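Local coordinates for protein putative phosphohistidine phosphatase, SixA (Nakamurella multipartita, PDB 4HBZ) that probably removes phosphate from phosphohistidine residues of proteins, as a putative SixA-type member of the histidine phosphatase superfamily, at residues Ala49-Arg57 against Gln76-Ser84; Val63-Arg73 against Ile83-Tyr94. All coordinates share one frame; numbering follows the deposited sequence. Where two conformers were deposited one is given.

Contact 1: Ala49-Arg57 against Gln76-Ser84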
loop_
_atom_site.group_PDB
_atom_site.type_symbol
_atom_site.label_atom_id
_atom_site.label_comp_id
_atom_site.label_asym_id
_atom_site.label_seq_id
_atom_site.Cartn_x
_atom_site.Cartn_y
_atom_site.Cartn_z
ATOM N N ALA A 49 -8.128 -8.299 -7.743
ATOM C CA ALA A 49 -8.243 -6.871 -7.405
ATOM C C ALA A 49 -9.685 -6.505 -7.031
ATOM O O ALA A 49 -9.940 -5.672 -6.156
ATOM C CB ALA A 49 -7.793 -6.041 -8.602
ATOM N N THR A 50 -10.629 -7.133 -7.722
ATOM C CA THR A 50 -12.027 -6.917 -7.382
ATOM C C THR A 50 -12.340 -7.355 -5.963
ATOM O O THR A 50 -13.003 -6.637 -5.175
ATOM C CB THR A 50 -12.914 -7.663 -8.388
ATOM O OG1 THR A 50 -12.658 -7.154 -9.711
ATOM C CG2 THR A 50 -14.388 -7.521 -8.034
ATOM N N ALA A 51 -11.848 -8.541 -5.604
ATOM C CA ALA A 51 -12.040 -9.026 -4.240
ATOM C C ALA A 51 -11.398 -8.145 -3.205
ATOM O O ALA A 51 -11.976 -7.894 -2.136
ATOM C CB ALA A 51 -11.583 -10.488 -4.133
ATOM N N ALA A 52 -10.202 -7.666 -3.508
ATOM C CA ALA A 52 -9.503 -6.781 -2.582
ATOM C C ALA A 52 -10.277 -5.489 -2.368
ATOM O O ALA A 52 -10.447 -5.026 -1.231
ATOM C CB ALA A 52 -8.114 -6.478 -3.105
ATOM N N GLY A 53 -10.780 -4.894 -3.458
ATOM C CA GLY A 53 -11.637 -3.698 -3.318
ATOM C C GLY A 53 -12.864 -3.877 -2.455
ATOM O O GLY A 53 -13.269 -3.024 -1.662
ATOM N N GLN A 54 -13.535 -5.009 -2.664
ATOM C CA GLN A 54 -14.715 -5.335 -1.888
ATOM C C GLN A 54 -14.404 -5.440 -0.409
ATOM O O GLN A 54 -15.160 -4.987 0.445
ATOM C CB GLN A 54 -15.357 -6.615 -2.452
ATOM C CG GLN A 54 -16.039 -6.314 -3.798
ATOM C CD GLN A 54 -16.462 -7.548 -4.561
ATOM O OE1 GLN A 54 -16.219 -8.667 -4.100
ATOM N NE2 GLN A 54 -17.061 -7.379 -5.711
ATOM N N TRP A 55 -13.266 -6.050 -0.081
ATOM C CA TRP A 55 -12.813 -6.174 1.300
ATOM C C TRP A 55 -12.519 -4.818 1.874
ATOM O O TRP A 55 -13.029 -4.477 2.931
ATOM C CB TRP A 55 -11.591 -7.094 1.412
ATOM C CG TRP A 55 -11.306 -7.430 2.873
ATOM C CD1 TRP A 55 -11.678 -8.538 3.490
ATOM C CD2 TRP A 55 -10.579 -6.647 3.808
ATOM N NE1 TRP A 55 -11.283 -8.500 4.786
ATOM C CE2 TRP A 55 -10.579 -7.360 5.007
ATOM C CE3 TRP A 55 -9.938 -5.427 3.758
ATOM C CZ2 TRP A 55 -9.965 -6.845 6.174
ATOM C CZ3 TRP A 55 -9.330 -4.931 4.909
ATOM C CH2 TRP A 55 -9.370 -5.653 6.081
ATOM N N LEU A 56 -11.740 -4.016 1.167
ATOM C CA LEU A 56 -11.369 -2.658 1.634
ATOM C C LEU A 56 -12.604 -1.808 1.879
ATOM O O LEU A 56 -12.698 -1.170 2.927
ATOM C CB LEU A 56 -10.459 -1.968 0.617
ATOM C CG LEU A 56 -9.037 -2.544 0.550
ATOM C CD1 LEU A 56 -8.331 -2.065 -0.713
ATOM C CD2 LEU A 56 -8.244 -2.239 1.805
ATOM N N ARG A 57 -13.550 -1.814 0.939
ATOM C CA ARG A 57 -14.743 -0.986 1.096
ATOM C C ARG A 57 -15.702 -1.499 2.176
ATOM O O ARG A 57 -16.537 -0.757 2.673
ATOM C CB ARG A 57 -15.460 -0.811 -0.239
ATOM C CG ARG A 57 -14.647 0.028 -1.211
ATOM C CD ARG A 57 -15.335 0.256 -2.529
ATOM N NE ARG A 57 -15.288 -0.897 -3.431
ATOM C CZ ARG A 57 -16.240 -1.785 -3.637
ATOM N NH1 ARG A 57 -16.029 -2.757 -4.525
ATOM N NH2 ARG A 57 -17.408 -1.698 -3.030
ATOM N N GLN A 76 -5.171 -0.446 -13.456
ATOM C CA GLN A 76 -6.261 -1.394 -13.607
ATOM C C GLN A 76 -6.618 -2.044 -12.287
ATOM O O GLN A 76 -7.791 -2.321 -12.001
ATOM C CB GLN A 76 -5.901 -2.466 -14.646
ATOM C CG GLN A 76 -5.933 -1.891 -16.060
ATOM C CD GLN A 76 -5.388 -2.844 -17.096
ATOM O OE1 GLN A 76 -5.101 -3.986 -16.801
ATOM N NE2 GLN A 76 -5.191 -2.365 -18.334
ATOM N N THR A 77 -5.637 -2.316 -11.449
ATOM C CA THR A 77 -5.918 -2.821 -10.115
ATOM C C THR A 77 -6.769 -1.822 -9.358
ATOM O O THR A 77 -7.792 -2.167 -8.795
ATOM C CB THR A 77 -4.600 -3.075 -9.353
ATOM O OG1 THR A 77 -3.876 -4.136 -9.974
ATOM C CG2 THR A 77 -4.883 -3.409 -7.942
ATOM N N LEU A 78 -6.382 -0.560 -9.411
ATOM C CA LEU A 78 -7.187 0.474 -8.747
ATOM C C LEU A 78 -8.626 0.507 -9.301
ATOM O O LEU A 78 -9.594 0.571 -8.527
ATOM C CB LEU A 78 -6.505 1.835 -8.859
ATOM C CG LEU A 78 -7.278 2.985 -8.277
ATOM C CD1 LEU A 78 -7.559 2.850 -6.814
ATOM C CD2 LEU A 78 -6.498 4.264 -8.583
ATOM N N ALA A 79 -8.762 0.515 -10.606
ATOM C CA ALA A 79 -10.071 0.577 -11.230
ATOM C C ALA A 79 -10.910 -0.574 -10.722
ATOM O O ALA A 79 -12.118 -0.408 -10.398
ATOM C CB ALA A 79 -9.915 0.549 -12.763
ATOM N N ALA A 80 -10.333 -1.756 -10.658
ATOM C CA ALA A 80 -11.102 -2.954 -10.273
ATOM C C ALA A 80 -11.568 -2.923 -8.813
ATOM O O ALA A 80 -12.533 -3.603 -8.451
ATOM C CB ALA A 80 -10.316 -4.232 -10.544
ATOM N N THR A 81 -10.875 -2.171 -7.963
ATOM C CA THR A 81 -11.264 -2.072 -6.561
ATOM C C THR A 81 -12.551 -1.347 -6.372
ATOM O O THR A 81 -13.187 -1.465 -5.312
ATOM C CB THR A 81 -10.211 -1.351 -5.658
ATOM O OG1 THR A 81 -10.159 0.030 -6.019
ATOM C CG2 THR A 81 -8.888 -1.964 -5.655
ATOM N N GLY A 82 -12.941 -0.514 -7.327
ATOM C CA GLY A 82 -14.134 0.273 -7.173
ATOM C C GLY A 82 -14.060 1.443 -6.204
ATOM O O GLY A 82 -15.107 2.041 -5.878
ATOM N N ILE A 83 -12.858 1.731 -5.703
ATOM C CA ILE A 83 -12.611 2.856 -4.836
ATOM C C ILE A 83 -12.601 4.162 -5.613
ATOM O O ILE A 83 -11.837 4.300 -6.586
ATOM C CB ILE A 83 -11.301 2.603 -4.098
ATOM C CG1 ILE A 83 -11.470 1.407 -3.121
ATOM C CG2 ILE A 83 -10.830 3.832 -3.286
ATOM C CD1 ILE A 83 -10.180 0.842 -2.559
ATOM N N SER A 84 -13.466 5.079 -5.192
ATOM C CA SER A 84 -13.572 6.413 -5.744
ATOM C C SER A 84 -12.915 7.302 -4.696
ATOM O O SER A 84 -13.391 7.427 -3.557
ATOM C CB SER A 84 -15.053 6.773 -5.978
ATOM O OG SER A 84 -15.205 8.077 -6.506
HETATM O O HOH W 1 -14.120 -4.224 -6.218
HETATM O O HOH W 2 -13.966 -5.211 -11.082
#
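Gly53 and Thr81 bring two helices together at 51° between their N-to-C directions, the axes of the short segments 7.6 Å apart and the two CA atoms separated by only 3.6 Å. With no side chain at Gly53, its CA lies 3.4 Å from Thr81 O in a CA-H...O contact; a second such contact runs from Thr50 CA to Ala80 O. One turn earlier, the methyl of Ala49 meets that of Ala80, CB to CB 3.7 Å, small residues again permitting the close crossing. Thr81 CB lies against Gly53 CA, while chi1 of 68° folds its hydroxyl back over its own chain: OG1 donates to Leu78 O and, in an ST turn, accepts from Ile83 N. Arg57 closes the far end. Bent at chi3 (-77°), its chain curls back so that one flank of the guanidinium holds Thr81 O, NE at 2.9 Å being the straighter bond and NH1 at 3.2 Å reaching it from above the carbonyl plane. Arg57 CG passes Ile83 CG1, and Leu56 CD1 touches Ile83 CD1 at 3.9 Å, the two side chains crossing at about a right angle. Leu56 also packs on Val23 and Phe159, so the contact joins two neighbouring helices on the sheet. Water 1 takes a hydrogen bond from Arg57 NH1 and gives to Thr50 O and Ala80 O. Carbonyls at the end of helix 72-81, before Gly82 with its positive phi, thus meet a guanidinium and a water; the partial negative charge there probably favours the arginine.

Contact 2: Val63-Arg73 against Ile83-Tyr94. With ACY (acetic acid), chain B.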
loop_
_atom_site.group_PDB
_atom_site.type_symbol
_atom_site.label_atom_id
_atom_site.label_comp_id
_atom_site.label_asym_id
_atom_site.label_seq_id
_atom_site.Cartn_x
_atom_site.Cartn_y
_atom_site.Cartn_z
ATOM N N VAL A 63 -11.371 5.245 1.595
ATOM C CA VAL A 63 -10.063 5.782 1.225
ATOM C C VAL A 63 -10.240 7.257 0.831
ATOM O O VAL A 63 -11.101 7.622 0.049
ATOM C CB VAL A 63 -9.423 4.953 0.091
ATOM C CG1 VAL A 63 -8.214 5.652 -0.498
ATOM C CG2 VAL A 63 -9.065 3.563 0.583
ATOM N N ASP A 64 -9.326 8.108 1.328
ATOM C CA ASP A 64 -9.359 9.534 1.005
ATOM C C ASP A 64 -8.496 9.894 -0.192
ATOM O O ASP A 64 -8.859 10.772 -0.997
ATOM C CB ASP A 64 -8.952 10.409 2.186
ATOM C CG ASP A 64 -9.853 10.200 3.379
ATOM O OD1 ASP A 64 -11.095 10.442 3.226
ATOM O OD2 ASP A 64 -9.355 9.745 4.439
ATOM N N VAL A 65 -7.342 9.243 -0.293
ATOM C CA VAL A 65 -6.320 9.570 -1.296
ATOM C C VAL A 65 -5.640 8.279 -1.747
ATOM O O VAL A 65 -5.346 7.416 -0.917
ATOM C CB VAL A 65 -5.260 10.520 -0.693
ATOM C CG1 VAL A 65 -4.161 10.830 -1.675
ATOM C CG2 VAL A 65 -5.925 11.806 -0.199
ATOM N N VAL A 66 -5.423 8.141 -3.054
ATOM C CA VAL A 66 -4.692 7.001 -3.595
ATOM C C VAL A 66 -3.441 7.594 -4.247
ATOM O O VAL A 66 -3.510 8.639 -4.935
ATOM C CB VAL A 66 -5.494 6.274 -4.675
ATOM C CG1 VAL A 66 -4.735 5.063 -5.182
ATOM C CG2 VAL A 66 -6.822 5.830 -4.102
ATOM N N VAL A 67 -2.310 6.928 -3.996
ATOM C CA VAL A 67 -1.050 7.177 -4.740
ATOM C C VAL A 67 -0.826 5.904 -5.565
ATOM O O VAL A 67 -0.743 4.786 -4.994
ATOM C CB VAL A 67 0.152 7.493 -3.842
ATOM C CG1 VAL A 67 1.293 8.001 -4.703
ATOM C CG2 VAL A 67 -0.226 8.512 -2.735
ATOM N N CYS A 68 -0.729 6.037 -6.893
ATOM C CA CYS A 68 -0.745 4.890 -7.774
ATOM C C CYS A 68 0.332 4.976 -8.846
ATOM O O CYS A 68 0.478 5.998 -9.482
ATOM C CB CYS A 68 -2.120 4.805 -8.441
ATOM S SG CYS A 68 -2.450 3.307 -9.415
ATOM N N SER A 69 1.079 3.898 -9.033
ATOM C CA SER A 69 1.976 3.787 -10.182
ATOM C C SER A 69 1.225 4.006 -11.497
ATOM O O SER A 69 0.076 3.607 -11.665
ATOM C CB SER A 69 2.602 2.400 -10.191
ATOM O OG SER A 69 3.305 2.164 -11.373
ATOM N N THR A 70 1.909 4.616 -12.453
ATOM C CA THR A 70 1.343 4.910 -13.760
ATOM C C THR A 70 1.213 3.675 -14.664
ATOM O O THR A 70 0.563 3.736 -15.702
ATOM C CB THR A 70 2.168 5.963 -14.471
ATOM O OG1 THR A 70 3.547 5.551 -14.435
ATOM C CG2 THR A 70 1.972 7.349 -13.789
ATOM N N ALA A 71 1.793 2.541 -14.269
ATOM C CA ALA A 71 1.712 1.331 -15.093
ATOM C C ALA A 71 0.232 0.952 -15.308
ATOM O O ALA A 71 -0.618 1.138 -14.399
ATOM C CB ALA A 71 2.442 0.181 -14.465
ATOM N N ALA A 72 -0.063 0.367 -16.451
ATOM C CA ALA A 72 -1.439 -0.132 -16.721
ATOM C C ALA A 72 -1.915 -1.067 -15.589
ATOM O O ALA A 72 -3.038 -0.992 -15.142
ATOM C CB ALA A 72 -1.534 -0.810 -18.063
ATOM N N ARG A 73 -1.055 -1.954 -15.119
ATOM C CA ARG A 73 -1.494 -2.969 -14.185
ATOM C C ARG A 73 -1.862 -2.443 -12.827
ATOM O O ARG A 73 -2.763 -2.968 -12.156
ATOM C CB ARG A 73 -0.467 -4.108 -14.084
ATOM C CG ARG A 73 0.947 -3.706 -13.612
ATOM C CD ARG A 73 1.910 -4.846 -13.916
ATOM N NE ARG A 73 3.318 -4.595 -13.591
ATOM C CZ ARG A 73 4.217 -4.078 -14.447
ATOM N NH1 ARG A 73 3.856 -3.529 -15.621
ATOM N NH2 ARG A 73 5.496 -4.079 -14.127
ATOM N N ILE A 83 -12.858 1.731 -5.703
ATOM C CA ILE A 83 -12.611 2.856 -4.836
ATOM C C ILE A 83 -12.601 4.162 -5.613
ATOM O O ILE A 83 -11.837 4.300 -6.586
ATOM C CB ILE A 83 -11.301 2.603 -4.098
ATOM C CG1 ILE A 83 -11.470 1.407 -3.121
ATOM C CG2 ILE A 83 -10.830 3.832 -3.286
ATOM C CD1 ILE A 83 -10.180 0.842 -2.559
ATOM N N SER A 84 -13.466 5.079 -5.192
ATOM C CA SER A 84 -13.572 6.413 -5.744
ATOM C C SER A 84 -12.915 7.302 -4.696
ATOM O O SER A 84 -13.391 7.427 -3.557
ATOM C CB SER A 84 -15.053 6.773 -5.978
ATOM O OG SER A 84 -15.205 8.077 -6.506
ATOM N N ALA A 85 -11.793 7.885 -5.053
ATOM C CA ALA A 85 -11.086 8.780 -4.157
ATOM C C ALA A 85 -10.264 9.682 -5.053
ATOM O O ALA A 85 -10.234 9.494 -6.250
ATOM C CB ALA A 85 -10.200 8.002 -3.195
ATOM N N GLN A 86 -9.613 10.662 -4.503
ATOM C CA GLN A 86 -8.714 11.447 -5.345
ATOM C C GLN A 86 -7.468 10.588 -5.592
ATOM O O GLN A 86 -6.983 9.957 -4.662
ATOM C CB GLN A 86 -8.376 12.791 -4.721
ATOM C CG GLN A 86 -7.853 12.801 -3.310
ATOM C CD GLN A 86 -7.582 14.243 -2.775
ATOM O OE1 GLN A 86 -6.651 14.916 -3.219
ATOM N NE2 GLN A 86 -8.398 14.699 -1.818
ATOM N N VAL A 87 -6.987 10.564 -6.828
ATOM C CA VAL A 87 -5.853 9.707 -7.205
ATOM C C VAL A 87 -4.685 10.561 -7.673
ATOM O O VAL A 87 -4.878 11.509 -8.453
ATOM C CB VAL A 87 -6.214 8.691 -8.289
ATOM C CG1 VAL A 87 -5.022 7.754 -8.573
ATOM C CG2 VAL A 87 -7.489 7.947 -7.961
ATOM N N ARG A 88 -3.501 10.255 -7.153
ATOM C CA ARG A 88 -2.243 10.856 -7.569
ATOM C C ARG A 88 -1.461 9.779 -8.305
ATOM O O ARG A 88 -0.911 8.874 -7.667
ATOM C CB ARG A 88 -1.501 11.326 -6.348
ATOM C CG ARG A 88 -2.269 12.403 -5.531
ATOM C CD ARG A 88 -1.844 12.545 -4.070
ATOM N NE ARG A 88 -0.591 13.241 -3.921
ATOM C CZ ARG A 88 -0.441 14.544 -3.629
ATOM N NH1 ARG A 88 0.795 15.018 -3.575
ATOM N NH2 ARG A 88 -1.467 15.375 -3.452
ATOM N N TYR A 89 -1.439 9.854 -9.622
ATOM C CA TYR A 89 -0.687 8.907 -10.423
ATOM C C TYR A 89 0.777 9.390 -10.464
ATOM O O TYR A 89 1.048 10.569 -10.740
ATOM C CB TYR A 89 -1.236 8.779 -11.840
ATOM C CG TYR A 89 -2.596 8.131 -11.879
ATOM C CD1 TYR A 89 -2.740 6.739 -11.654
ATOM C CD2 TYR A 89 -3.739 8.907 -12.063
ATOM C CE1 TYR A 89 -4.000 6.162 -11.675
ATOM C CE2 TYR A 89 -4.979 8.315 -12.064
ATOM C CZ TYR A 89 -5.079 6.936 -11.881
ATOM O OH TYR A 89 -6.364 6.373 -11.894
ATOM N N ARG A 90 1.720 8.491 -10.260
ATOM C CA ARG A 90 3.133 8.856 -10.129
ATOM C C ARG A 90 4.033 7.879 -10.845
ATOM O O ARG A 90 4.048 6.693 -10.514
ATOM C CB ARG A 90 3.518 8.952 -8.671
ATOM C CG ARG A 90 2.840 10.036 -7.865
ATOM C CD ARG A 90 3.375 11.391 -8.262
ATOM N NE ARG A 90 2.794 12.476 -7.443
ATOM C CZ ARG A 90 1.690 13.139 -7.723
ATOM N NH1 ARG A 90 0.894 12.834 -8.769
ATOM N NH2 ARG A 90 1.297 14.117 -6.875
ATOM N N ASP A 91 4.840 8.395 -11.782
ATOM C CA ASP A 91 5.926 7.609 -12.345
ATOM C C ASP A 91 6.927 7.195 -11.288
ATOM O O ASP A 91 7.566 6.133 -11.412
ATOM C CB ASP A 91 6.600 8.395 -13.460
ATOM C CG ASP A 91 5.764 8.474 -14.732
ATOM O OD1 ASP A 91 5.050 7.504 -15.161
ATOM O OD2 ASP A 91 5.904 9.534 -15.417
ATOM N N GLU A 92 7.055 7.975 -10.218
ATOM C CA GLU A 92 7.946 7.617 -9.116
ATOM C C GLU A 92 7.591 6.271 -8.512
ATOM O O GLU A 92 8.478 5.587 -8.009
ATOM C CB GLU A 92 7.943 8.681 -8.018
ATOM C CG GLU A 92 8.494 10.074 -8.425
ATOM C CD GLU A 92 7.548 10.966 -9.213
ATOM O OE1 GLU A 92 6.453 10.588 -9.675
ATOM O OE2 GLU A 92 7.964 12.128 -9.425
ATOM N N LEU A 93 6.325 5.835 -8.598
ATOM C CA LEU A 93 5.918 4.551 -8.034
ATOM C C LEU A 93 6.175 3.404 -8.995
ATOM O O LEU A 93 6.025 2.259 -8.601
ATOM C CB LEU A 93 4.471 4.560 -7.589
ATOM C CG LEU A 93 4.158 4.915 -6.141
ATOM C CD1 LEU A 93 4.715 6.268 -5.745
ATOM C CD2 LEU A 93 2.681 4.804 -5.825
ATOM N N TYR A 94 6.554 3.691 -10.235
ATOM C CA TYR A 94 6.913 2.659 -11.218
ATOM C C TYR A 94 8.432 2.444 -11.123
ATOM O O TYR A 94 9.215 2.994 -11.864
ATOM C CB TYR A 94 6.466 3.068 -12.607
ATOM C CG TYR A 94 6.824 2.066 -13.683
ATOM C CD1 TYR A 94 6.248 0.807 -13.720
ATOM C CD2 TYR A 94 7.714 2.402 -14.707
ATOM C CE1 TYR A 94 6.521 -0.085 -14.696
ATOM C CE2 TYR A 94 8.008 1.494 -15.713
ATOM C CZ TYR A 94 7.407 0.225 -15.672
ATOM O OH TYR A 94 7.710 -0.640 -16.722
HETATM C C ACY B . -1.849 15.150 -8.331
HETATM O O ACY B . -1.515 14.305 -9.214
HETATM O OXT ACY B . -1.052 15.592 -7.460
HETATM C CH3 ACY B . -3.261 15.665 -8.320
HETATM O O HOH W 3 -13.281 6.462 -1.154
HETATM O O HOH W 4 -11.031 11.712 -2.199
#
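Val66 and Cys68 carry the backbone ladder that pairs strand 65-69 in parallel with strand 86-90, the two strands of a beta-alpha-beta unit. Val66 N donates to Gln86 O and its carbonyl accepts from Arg88 N at 2.7 Å; Cys68 likewise takes Arg88 O and offers its own O to Arg90 N. At the entry to the strands two waters extend the pairing, water 3 between Val63 O and Ser84 O, water 4 between Asp64 O and Gln86 N. Apolar contacts flank the ladder. On the side facing helix 72-81, Val66 CB lies against Val87 CG2, and Cys68 CB rests 3.8 Å from Tyr89 CD1, with SG set obliquely to the ring. On the other side Leu93 lies across Val67, CD2 against CG1 at 3.7 Å. On the edge strand Arg90, also paired with Glu104, binds an acetic acid, probably from the crystallisation liquor, with NH1 and NH2 at 2.9 and 2.8 Å from its O and OXT. The regular pairing gives way at the C-terminal ends to polar groups. Thr70 OG1 donates to Asp91 OD1 at 2.6 Å on its anti side, and His37 is a further partner. Ser69 OG, bonded to His120, also accepts from Ala71 N and packs against Tyr94 CB. The Arg73 guanidinium stands almost perpendicular to the Tyr94 ring, NH2 at its edge, and both side chains bond Asp36. Arg73 also touches His27 and His120, an arrangement consistent with the phosphate pocket of histidine phosphatases.

In the fold
The contacts meet at one beta-alpha-beta unit and share Ile83 and Ser84 in the turn leading out of helix 72-81. Contact 2 joins the two strands of that unit, an outermost strand of the sheet and its inner neighbour; contact 1 packs the unit's helix against helix 43-59, which precedes strand 65-69. Leu78 joins them: its CD2 lies 3.8 Å from Val87 CG1 and 3.9 Å from Val66 CG1. Each is partly buried, with 951 Å² enclosed in contact 2 against 388 Å² in contact 1. Regular backbone bonding dominates the sheet, whereas the helix crossing depends on small residues, with one arginine and water toward its exposed side.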